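Local coordinates for protein COG0778: Nitroreductase (Streptococcus pneumoniae, PDB 2B67) that binds flavin mononucleotide and probably works as a homodimeric nitroreductase-family oxidoreductase, passing electrons from a reduced nicotinamide cofactor to its substrate, at residues Lys11-Thr16 against Val138-Val143; Val29-Glu34 against Thr147-Gly152; Ile35-Pro40 against Trp48-Val53. All coordinates share one frame; numbering follows the deposited sequence.

Contact 1 (Lys11-Thr16 against Val138-Val143); sequences KKRHAT and VAMNLV
Arg13 reaches across to Met140 and Val143 with the aliphatic part of its side chain. CB already points at helix 124-148, and it and CG, which is anti to the backbone N (chi1 -173°), both pass Thr147 OG1, CG at 3.5 Å. The touching is done by CD. It lies 3.9 Å from Val143 CG2, and an equal 3.9 Å separates it from CE of Met140, a selenomethionine whose bent chain crosses the arginine at about a right angle. The site is the phosphate end of the flavin pocket in the nitroreductase fold, an alpha-beta sandwich dimer in which an arginine just after the first helix commonly holds the FMN phosphate. A bend about the CG-CD bond (chi3 39°) turns NE and the guanidinium aside. Met140 CE approaches the guanidinium obliquely. NH1 forms a salt bridge with FMN O3P, while NH2 donates to the carbonyl O of Leu38 of the second subunit. Two anchors on different terminal nitrogens should restrict rotation of the guanidinium, with the methylene chain set against apolar carbon. Two residues on, Ala15 N donates a hydrogen bond to FMN O2P.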
loop_
_atom_site.group_PDB
_atom_site.type_symbol
_atom_site.label_atom_id
_atom_site.label_comp_id
_atom_site.label_asym_id
_atom_site.label_seq_id
_atom_site.Cartn_x
_atom_site.Cartn_y
_atom_site.Cartn_z
ATOM N N LYS A 11 -11.186 -8.042 9.576
ATOM C CA LYS A 11 -11.394 -8.097 11.020
ATOM C C LYS A 11 -10.511 -9.157 11.667
ATOM O O LYS A 11 -10.229 -9.087 12.856
ATOM C CB LYS A 11 -12.870 -8.299 11.364
ATOM C CG LYS A 11 -13.692 -7.009 11.408
ATOM C CD LYS A 11 -14.914 -7.204 12.322
ATOM C CE LYS A 11 -16.217 -6.693 11.709
ATOM N NZ LYS A 11 -17.279 -7.746 11.832
ATOM N N LYS A 12 -10.036 -10.118 10.886
ATOM C CA LYS A 12 -9.075 -11.034 11.469
ATOM C C LYS A 12 -7.592 -10.750 11.249
ATOM O O LYS A 12 -6.772 -11.482 11.778
ATOM C CB LYS A 12 -9.431 -12.492 11.201
ATOM C CG LYS A 12 -9.609 -12.857 9.799
ATOM C CD LYS A 12 -10.633 -14.012 9.757
ATOM C CE LYS A 12 -10.250 -15.013 8.697
ATOM N NZ LYS A 12 -11.481 -15.633 8.181
ATOM N N ARG A 13 -7.247 -9.705 10.492
ATOM C CA ARG A 13 -5.853 -9.284 10.388
ATOM C C ARG A 13 -5.514 -8.464 11.640
ATOM O O ARG A 13 -6.202 -7.512 11.959
ATOM C CB ARG A 13 -5.594 -8.471 9.114
ATOM C CG ARG A 13 -4.108 -8.163 8.884
ATOM C CD ARG A 13 -3.830 -6.749 8.424
ATOM N NE ARG A 13 -4.656 -5.717 9.064
ATOM C CZ ARG A 13 -4.344 -5.040 10.164
ATOM N NH1 ARG A 13 -3.217 -5.269 10.819
ATOM N NH2 ARG A 13 -5.173 -4.104 10.615
ATOM N N HIS A 14 -4.465 -8.843 12.353
ATOM C CA HIS A 14 -4.011 -8.068 13.499
ATOM C C HIS A 14 -2.500 -7.892 13.398
ATOM O O HIS A 14 -1.830 -8.665 12.716
ATOM C CB HIS A 14 -4.406 -8.763 14.822
ATOM C CG HIS A 14 -5.894 -8.842 15.040
ATOM N ND1 HIS A 14 -6.613 -10.015 14.906
ATOM C CD2 HIS A 14 -6.800 -7.887 15.377
ATOM C CE1 HIS A 14 -7.894 -9.777 15.140
ATOM N NE2 HIS A 14 -8.035 -8.495 15.429
ATOM N N ALA A 15 -1.968 -6.875 14.066
ATOM C CA ALA A 15 -0.531 -6.717 14.197
ATOM C C ALA A 15 -0.058 -7.774 15.189
ATOM O O ALA A 15 -0.262 -7.635 16.394
ATOM C CB ALA A 15 -0.184 -5.315 14.701
ATOM N N THR A 16 0.556 -8.829 14.680
ATOM C CA THR A 16 0.984 -9.957 15.523
ATOM C C THR A 16 2.417 -9.752 16.037
ATOM O O THR A 16 3.357 -9.576 15.254
ATOM C CB THR A 16 0.902 -11.289 14.743
ATOM O OG1 THR A 16 -0.388 -11.402 14.134
ATOM C CG2 THR A 16 1.153 -12.487 15.642
ATOM N N VAL A 138 1.560 -3.577 -2.306
ATOM C CA VAL A 138 1.780 -5.003 -2.258
ATOM C C VAL A 138 1.879 -5.499 -0.795
ATOM O O VAL A 138 1.496 -6.631 -0.524
ATOM C CB VAL A 138 3.000 -5.491 -3.159
ATOM C CG1 VAL A 138 4.347 -5.173 -2.514
ATOM C CG2 VAL A 138 2.895 -7.007 -3.493
ATOM N N ALA A 139 2.431 -4.688 0.122
ATOM C CA ALA A 139 2.562 -5.146 1.480
ATOM C C ALA A 139 1.183 -5.483 2.062
ATOM O O ALA A 139 1.021 -6.503 2.712
ATOM C CB ALA A 139 3.253 -4.121 2.330
HETATM N N MSE A 140 0.209 -4.604 1.832
HETATM C CA MSE A 140 -1.205 -4.828 2.213
HETATM C C MSE A 140 -1.804 -6.143 1.650
HETATM O O MSE A 140 -2.430 -6.924 2.382
HETATM C CB MSE A 140 -2.069 -3.659 1.745
HETATM C CG MSE A 140 -3.563 -3.784 2.120
HETATM SE SE MSE A 140 -3.793 -3.247 3.993
HETATM C CE MSE A 140 -3.837 -4.957 4.914
ATOM N N ASN A 141 -1.572 -6.379 0.365
ATOM C CA ASN A 141 -2.120 -7.565 -0.314
ATOM C C ASN A 141 -1.488 -8.829 0.311
ATOM O O ASN A 141 -2.180 -9.820 0.564
ATOM C CB ASN A 141 -1.866 -7.484 -1.834
ATOM C CG ASN A 141 -3.021 -8.073 -2.664
ATOM O OD1 ASN A 141 -4.160 -8.156 -2.203
ATOM N ND2 ASN A 141 -2.728 -8.464 -3.892
ATOM N N LEU A 142 -0.195 -8.727 0.628
ATOM C CA LEU A 142 0.568 -9.836 1.252
ATOM C C LEU A 142 0.060 -10.216 2.648
ATOM O O LEU A 142 -0.133 -11.404 2.941
ATOM C CB LEU A 142 2.049 -9.478 1.342
ATOM C CG LEU A 142 2.937 -10.463 2.120
ATOM C CD1 LEU A 142 2.847 -11.860 1.481
ATOM C CD2 LEU A 142 4.394 -9.948 2.189
ATOM N N VAL A 143 -0.142 -9.219 3.512
ATOM C CA VAL A 143 -0.630 -9.540 4.852
ATOM C C VAL A 143 -2.052 -10.120 4.836
ATOM O O VAL A 143 -2.401 -11.001 5.669
ATOM C CB VAL A 143 -0.457 -8.391 5.885
ATOM C CG1 VAL A 143 1.017 -8.019 6.056
ATOM C CG2 VAL A 143 -1.289 -7.202 5.551
#

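Contact 2 (Val29-Glu34 against Thr147-Gly152); sequences VRTAIE and TDQGIG
Gln149 spans the gap to helix 26-36 almost alone, bringing its amide nitrogen down on the backbone between Thr31 and Ala32. The chain leaves with CG anti to the carbonyl carbon (chi1 -59°) and then runs extended, which is what lets NE2 cover a separation of 8.0 Å between the CA atoms of Ala32 and Gln149. At the end of that reach NE2 lies 3.5 Å from Ala32 N and 3.8 Å from Ala32 CB. Thr31 meets the same nitrogen with its carbon atoms, CB standing 3.7 Å from NE2, while its OG1, beside the backbone N, is bonded back to Lys27 O.

The close-packed part lies on the Ala32 side. This small buried residue also rests on Leu142, Ala145 and Leu146 of helix 124-148. The other flank is looser: Thr31 and Gln149 are both partly exposed, and Gly150 lies at the surface. Gly150, with positive phi (84°), is the C-prime residue of the Schellman motif that ends helix 124-148: its N lies 2.8 Å from Thr147 O, and Ile151 N bonds to Leu146 O. Gln149 thus projects from the very turn that closes the helix. On a more distant face of helix 26-36, Arg30 forms a salt bridge with Asp198 of the second subunit.

Between the two segments themselves no hydrogen bond forms, since NE2 and Ala32 N are both donors. The amide instead donates to Asp28 O, the carbonyl four residues before Ala32 and the one a regular helix would offer to Ala32 N. The chemistry therefore implies a polar side chain fastened to the main chain of helix 26-36.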
loop_
_atom_site.group_PDB
_atom_site.type_symbol
_atom_site.label_atom_id
_atom_site.label_comp_id
_atom_site.label_asym_id
_atom_site.label_seq_id
_atom_site.Cartn_x
_atom_site.Cartn_y
_atom_site.Cartn_z
ATOM N N VAL A 29 3.945 -19.646 2.149
ATOM C CA VAL A 29 4.593 -18.355 1.946
ATOM C C VAL A 29 4.656 -17.997 0.468
ATOM O O VAL A 29 4.261 -16.903 0.086
ATOM C CB VAL A 29 5.982 -18.266 2.597
ATOM C CG1 VAL A 29 6.648 -16.931 2.260
ATOM C CG2 VAL A 29 5.827 -18.391 4.104
ATOM N N ARG A 30 5.071 -18.964 -0.354
ATOM C CA ARG A 30 5.132 -18.784 -1.798
ATOM C C ARG A 30 3.763 -18.493 -2.387
ATOM O O ARG A 30 3.628 -17.656 -3.282
ATOM C CB ARG A 30 5.764 -19.999 -2.485
ATOM C CG ARG A 30 6.040 -19.741 -3.963
ATOM C CD ARG A 30 6.316 -21.010 -4.704
ATOM N NE ARG A 30 5.509 -21.077 -5.926
ATOM C CZ ARG A 30 6.016 -21.025 -7.148
ATOM N NH1 ARG A 30 7.319 -20.914 -7.295
ATOM N NH2 ARG A 30 5.237 -21.097 -8.219
ATOM N N THR A 31 2.737 -19.180 -1.899
ATOM C CA THR A 31 1.387 -18.888 -2.386
ATOM C C THR A 31 0.950 -17.455 -2.028
ATOM O O THR A 31 0.406 -16.739 -2.874
ATOM C CB THR A 31 0.368 -19.881 -1.826
ATOM O OG1 THR A 31 0.689 -21.196 -2.310
ATOM C CG2 THR A 31 -1.039 -19.496 -2.233
ATOM N N ALA A 32 1.158 -17.064 -0.761
ATOM C CA ALA A 32 0.727 -15.746 -0.296
ATOM C C ALA A 32 1.404 -14.655 -1.140
ATOM O O ALA A 32 0.789 -13.641 -1.482
ATOM C CB ALA A 32 1.051 -15.577 1.186
ATOM N N ILE A 33 2.662 -14.896 -1.498
ATOM C CA ILE A 33 3.422 -13.931 -2.262
ATOM C C ILE A 33 2.920 -13.910 -3.692
ATOM O O ILE A 33 2.820 -12.842 -4.297
ATOM C CB ILE A 33 4.963 -14.142 -2.142
ATOM C CG1 ILE A 33 5.434 -13.867 -0.704
ATOM C CG2 ILE A 33 5.728 -13.265 -3.162
ATOM C CD1 ILE A 33 6.913 -14.217 -0.476
ATOM N N GLU A 34 2.561 -15.079 -4.220
ATOM C CA GLU A 34 1.980 -15.129 -5.553
ATOM C C GLU A 34 0.614 -14.435 -5.631
ATOM O O GLU A 34 0.309 -13.736 -6.624
ATOM C CB GLU A 34 1.933 -16.556 -6.098
ATOM C CG GLU A 34 1.546 -16.621 -7.574
ATOM C CD GLU A 34 1.537 -18.038 -8.107
ATOM O OE1 GLU A 34 1.101 -18.953 -7.370
ATOM O OE2 GLU A 34 1.982 -18.249 -9.250
ATOM N N THR A 147 -3.206 -13.760 6.102
ATOM C CA THR A 147 -4.369 -13.801 6.974
ATOM C C THR A 147 -5.377 -14.789 6.433
ATOM O O THR A 147 -5.884 -15.612 7.182
ATOM C CB THR A 147 -5.043 -12.417 7.113
ATOM O OG1 THR A 147 -4.116 -11.476 7.679
ATOM C CG2 THR A 147 -6.302 -12.507 8.008
ATOM N N ASP A 148 -5.683 -14.687 5.139
ATOM C CA ASP A 148 -6.564 -15.662 4.485
ATOM C C ASP A 148 -6.157 -17.133 4.654
ATOM O O ASP A 148 -6.996 -18.017 4.588
ATOM C CB ASP A 148 -6.684 -15.376 2.987
ATOM C CG ASP A 148 -7.878 -16.091 2.359
ATOM O OD1 ASP A 148 -7.669 -16.902 1.430
ATOM O OD2 ASP A 148 -9.014 -15.850 2.826
ATOM N N GLN A 149 -4.866 -17.391 4.820
ATOM C CA GLN A 149 -4.416 -18.733 5.058
ATOM C C GLN A 149 -4.308 -19.050 6.529
ATOM O O GLN A 149 -3.815 -20.103 6.871
ATOM C CB GLN A 149 -3.059 -18.969 4.443
ATOM C CG GLN A 149 -2.963 -18.751 2.966
ATOM C CD GLN A 149 -1.676 -19.361 2.428
ATOM O OE1 GLN A 149 -1.266 -20.427 2.898
ATOM N NE2 GLN A 149 -1.048 -18.714 1.439
ATOM N N GLY A 150 -4.747 -18.151 7.401
ATOM C CA GLY A 150 -4.699 -18.404 8.858
ATOM C C GLY A 150 -3.346 -18.077 9.483
ATOM O O GLY A 150 -3.042 -18.528 10.600
ATOM N N ILE A 151 -2.525 -17.302 8.761
ATOM C CA ILE A 151 -1.155 -16.965 9.212
ATOM C C ILE A 151 -1.089 -15.487 9.645
ATOM O O ILE A 151 -1.549 -14.589 8.909
ATOM C CB ILE A 151 -0.093 -17.324 8.137
ATOM C CG1 ILE A 151 -0.207 -18.827 7.766
ATOM C CG2 ILE A 151 1.374 -17.013 8.626
ATOM C CD1 ILE A 151 0.557 -19.239 6.497
ATOM N N GLY A 152 -0.555 -15.262 10.843
ATOM C CA GLY A 152 -0.391 -13.930 11.435
ATOM C C GLY A 152 0.837 -13.257 10.842
ATOM O O GLY A 152 1.634 -13.919 10.151
#

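Contact 3 (Ile35-Pro40 against Trp48-Val53); sequences IATLAP and WKFVVV. With ACY (acetic acid), chain F.
Thr37 sets its methyl group between two aromatic side chains of strand 48-53, Trp48 and Phe50. CG2 is anti to the carbonyl carbon, while OG1 occupies the position between the backbone N and that carbon (chi1 55°) and bonds back to Ile33 O; the methyl is thereby turned to the strand. It comes within 3.3 Å of Trp48 NE1, approaching the indole obliquely, and its distance to Phe50 CE1 is 3.7 Å, again at a slant to the ring. The threonine and phenylalanine side chains run antiparallel alongside one another, whereas the threonine crosses the tryptophan. The planes of the indole and phenyl rings are themselves inclined by about 64°, so the methyl is flanked by two rings of different tilt, oblique to each.

The far end of the indole reaches the end of the type I turn Ala36-Ala39 and Pro40 just after it. Its CH2 lies 3.8 Å from Ala39 O and 4.0 Å from Pro40 O; both oxygens stand at the ring edge, Pro40 O in the ring plane. Ala39 CB adds a looser apolar contact, 4.2 Å from Trp48 CH2. No hydrogen bond joins the two segments, but the carbonyls of Leu38 and Ala39 accept from Arg194 NH1 of the second subunit.

On the strand's other side, Lys49 NZ donates to O of a bound acetic acid molecule, probably from the crystallisation liquor, at 2.9 Å; Lys93 NZ is also hydrogen-bonded to it. Phe50, Val51 and Val52 pair in parallel with a strand of the second subunit. That continuation of the sheet across the interface, with Pro40 touching FMN just past the turn, is typical of the dimeric nitroreductase fold, whose flavin pockets are built at the subunit interface.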
loop_
_atom_site.group_PDB
_atom_site.type_symbol
_atom_site.label_atom_id
_atom_site.label_comp_id
_atom_site.label_asym_id
_atom_site.label_seq_id
_atom_site.Cartn_x
_atom_site.Cartn_y
_atom_site.Cartn_z
ATOM N N ILE A 35 -0.211 -14.588 -4.603
ATOM C CA ILE A 35 -1.465 -13.791 -4.569
ATOM C C ILE A 35 -1.180 -12.273 -4.419
ATOM O O ILE A 35 -1.797 -11.452 -5.107
ATOM C CB ILE A 35 -2.459 -14.282 -3.451
ATOM C CG1 ILE A 35 -2.986 -15.690 -3.776
ATOM C CG2 ILE A 35 -3.664 -13.352 -3.321
ATOM C CD1 ILE A 35 -3.722 -16.331 -2.583
ATOM N N ALA A 36 -0.248 -11.917 -3.527
ATOM C CA ALA A 36 0.041 -10.531 -3.204
ATOM C C ALA A 36 0.483 -9.738 -4.449
ATOM O O ALA A 36 0.049 -8.608 -4.639
ATOM C CB ALA A 36 1.127 -10.427 -2.101
ATOM N N THR A 37 1.343 -10.327 -5.275
ATOM C CA THR A 37 1.817 -9.643 -6.516
ATOM C C THR A 37 0.762 -9.463 -7.642
ATOM O O THR A 37 1.019 -8.779 -8.633
ATOM C CB THR A 37 3.077 -10.296 -7.083
ATOM O OG1 THR A 37 2.856 -11.686 -7.303
ATOM C CG2 THR A 37 4.183 -10.172 -6.112
ATOM N N LEU A 38 -0.420 -10.051 -7.472
ATOM C CA LEU A 38 -1.575 -9.680 -8.316
ATOM C C LEU A 38 -1.951 -8.221 -8.101
ATOM O O LEU A 38 -2.631 -7.646 -8.952
ATOM C CB LEU A 38 -2.794 -10.569 -8.036
ATOM C CG LEU A 38 -2.592 -12.061 -8.306
ATOM C CD1 LEU A 38 -3.814 -12.851 -7.826
ATOM C CD2 LEU A 38 -2.354 -12.330 -9.799
ATOM N N ALA A 39 -1.465 -7.624 -7.002
ATOM C CA ALA A 39 -1.614 -6.173 -6.720
ATOM C C ALA A 39 -1.333 -5.289 -7.925
ATOM O O ALA A 39 -0.381 -5.567 -8.654
ATOM C CB ALA A 39 -0.639 -5.757 -5.652
ATOM N N PRO A 40 -2.093 -4.170 -8.072
ATOM C CA PRO A 40 -1.738 -3.200 -9.099
ATOM C C PRO A 40 -0.467 -2.451 -8.657
ATOM O O PRO A 40 -0.108 -2.460 -7.461
ATOM C CB PRO A 40 -2.947 -2.243 -9.103
ATOM C CG PRO A 40 -3.385 -2.221 -7.624
ATOM C CD PRO A 40 -3.268 -3.725 -7.276
ATOM N N TRP A 48 9.215 -4.727 -7.087
ATOM C CA TRP A 48 9.324 -5.339 -5.758
ATOM C C TRP A 48 10.110 -6.626 -5.763
ATOM O O TRP A 48 10.184 -7.350 -6.784
ATOM C CB TRP A 48 7.931 -5.602 -5.133
ATOM C CG TRP A 48 6.856 -6.138 -6.042
ATOM C CD1 TRP A 48 6.830 -7.367 -6.688
ATOM C CD2 TRP A 48 5.611 -5.502 -6.353
ATOM N NE1 TRP A 48 5.654 -7.503 -7.405
ATOM C CE2 TRP A 48 4.894 -6.372 -7.222
ATOM C CE3 TRP A 48 5.037 -4.277 -5.999
ATOM C CZ2 TRP A 48 3.622 -6.063 -7.701
ATOM C CZ3 TRP A 48 3.784 -3.964 -6.493
ATOM C CH2 TRP A 48 3.091 -4.845 -7.337
ATOM N N LYS A 49 10.702 -6.906 -4.613
ATOM C CA LYS A 49 11.503 -8.122 -4.423
ATOM C C LYS A 49 11.274 -8.606 -3.001
ATOM O O LYS A 49 11.405 -7.830 -2.049
ATOM C CB LYS A 49 13.003 -7.877 -4.659
ATOM C CG LYS A 49 13.821 -9.176 -4.449
ATOM C CD LYS A 49 15.328 -8.957 -4.202
ATOM C CE LYS A 49 16.029 -8.647 -5.522
ATOM N NZ LYS A 49 16.037 -9.816 -6.452
ATOM N N PHE A 50 10.864 -9.860 -2.879
ATOM C CA PHE A 50 10.530 -10.481 -1.584
ATOM C C PHE A 50 11.667 -11.388 -1.120
ATOM O O PHE A 50 12.011 -12.408 -1.771
ATOM C CB PHE A 50 9.219 -11.272 -1.697
ATOM C CG PHE A 50 8.026 -10.417 -2.022
ATOM C CD1 PHE A 50 7.797 -9.976 -3.335
ATOM C CD2 PHE A 50 7.142 -10.026 -1.002
ATOM C CE1 PHE A 50 6.697 -9.149 -3.629
ATOM C CE2 PHE A 50 6.034 -9.246 -1.279
ATOM C CZ PHE A 50 5.806 -8.794 -2.582
ATOM N N VAL A 51 12.280 -11.017 -0.010
ATOM C CA VAL A 51 13.356 -11.829 0.523
ATOM C C VAL A 51 12.819 -12.627 1.718
ATOM O O VAL A 51 12.573 -12.061 2.787
ATOM C CB VAL A 51 14.610 -10.977 0.871
ATOM C CG1 VAL A 51 15.711 -11.883 1.382
ATOM C CG2 VAL A 51 15.110 -10.209 -0.386
ATOM N N VAL A 52 12.598 -13.931 1.504
ATOM C CA VAL A 52 12.074 -14.809 2.541
ATOM C C VAL A 52 13.195 -15.315 3.462
ATOM O O VAL A 52 14.038 -16.136 3.068
ATOM C CB VAL A 52 11.259 -15.968 1.927
ATOM C CG1 VAL A 52 10.737 -16.883 2.984
ATOM C CG2 VAL A 52 10.111 -15.403 1.080
ATOM N N VAL A 53 13.198 -14.825 4.683
ATOM C CA VAL A 53 14.302 -15.107 5.591
ATOM C C VAL A 53 13.930 -16.235 6.540
ATOM O O VAL A 53 13.013 -16.088 7.368
ATOM C CB VAL A 53 14.736 -13.849 6.353
ATOM C CG1 VAL A 53 15.934 -14.135 7.275
ATOM C CG2 VAL A 53 15.072 -12.726 5.320
HETATM C C ACY F . 16.819 -9.001 -9.989
HETATM O O ACY F . 17.389 -9.329 -8.929
HETATM O OXT ACY F . 15.576 -8.956 -10.120
HETATM C CH3 ACY F . 17.683 -8.634 -11.161
#

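How the contacts relate
From the N terminus, residues 11-16 leave helix 5-12 and meet helix 124-148 at 138-143; contact 1 thus closes a loop of 121 intervening residues. Contact 2 starts inside that loop, on helix 26-36, and ends beyond it at 147-152, so the two cross. Contact 3 is a short closure, with seven residues between 35-40 and 48-53, nested within both. Helix 124-148 is shared by contacts 1 and 2, helix 26-36 by contacts 2 and 3. Asn141 ND2 lies 2.9 Å from Ala36 O, a hydrogen bond joining contacts 1 and 3, while Ile33 packs on Phe50 and Val52. Together they tie the first two helices, the long helix and strand 48-53, the sheet's edge within this chain, all near the second subunit.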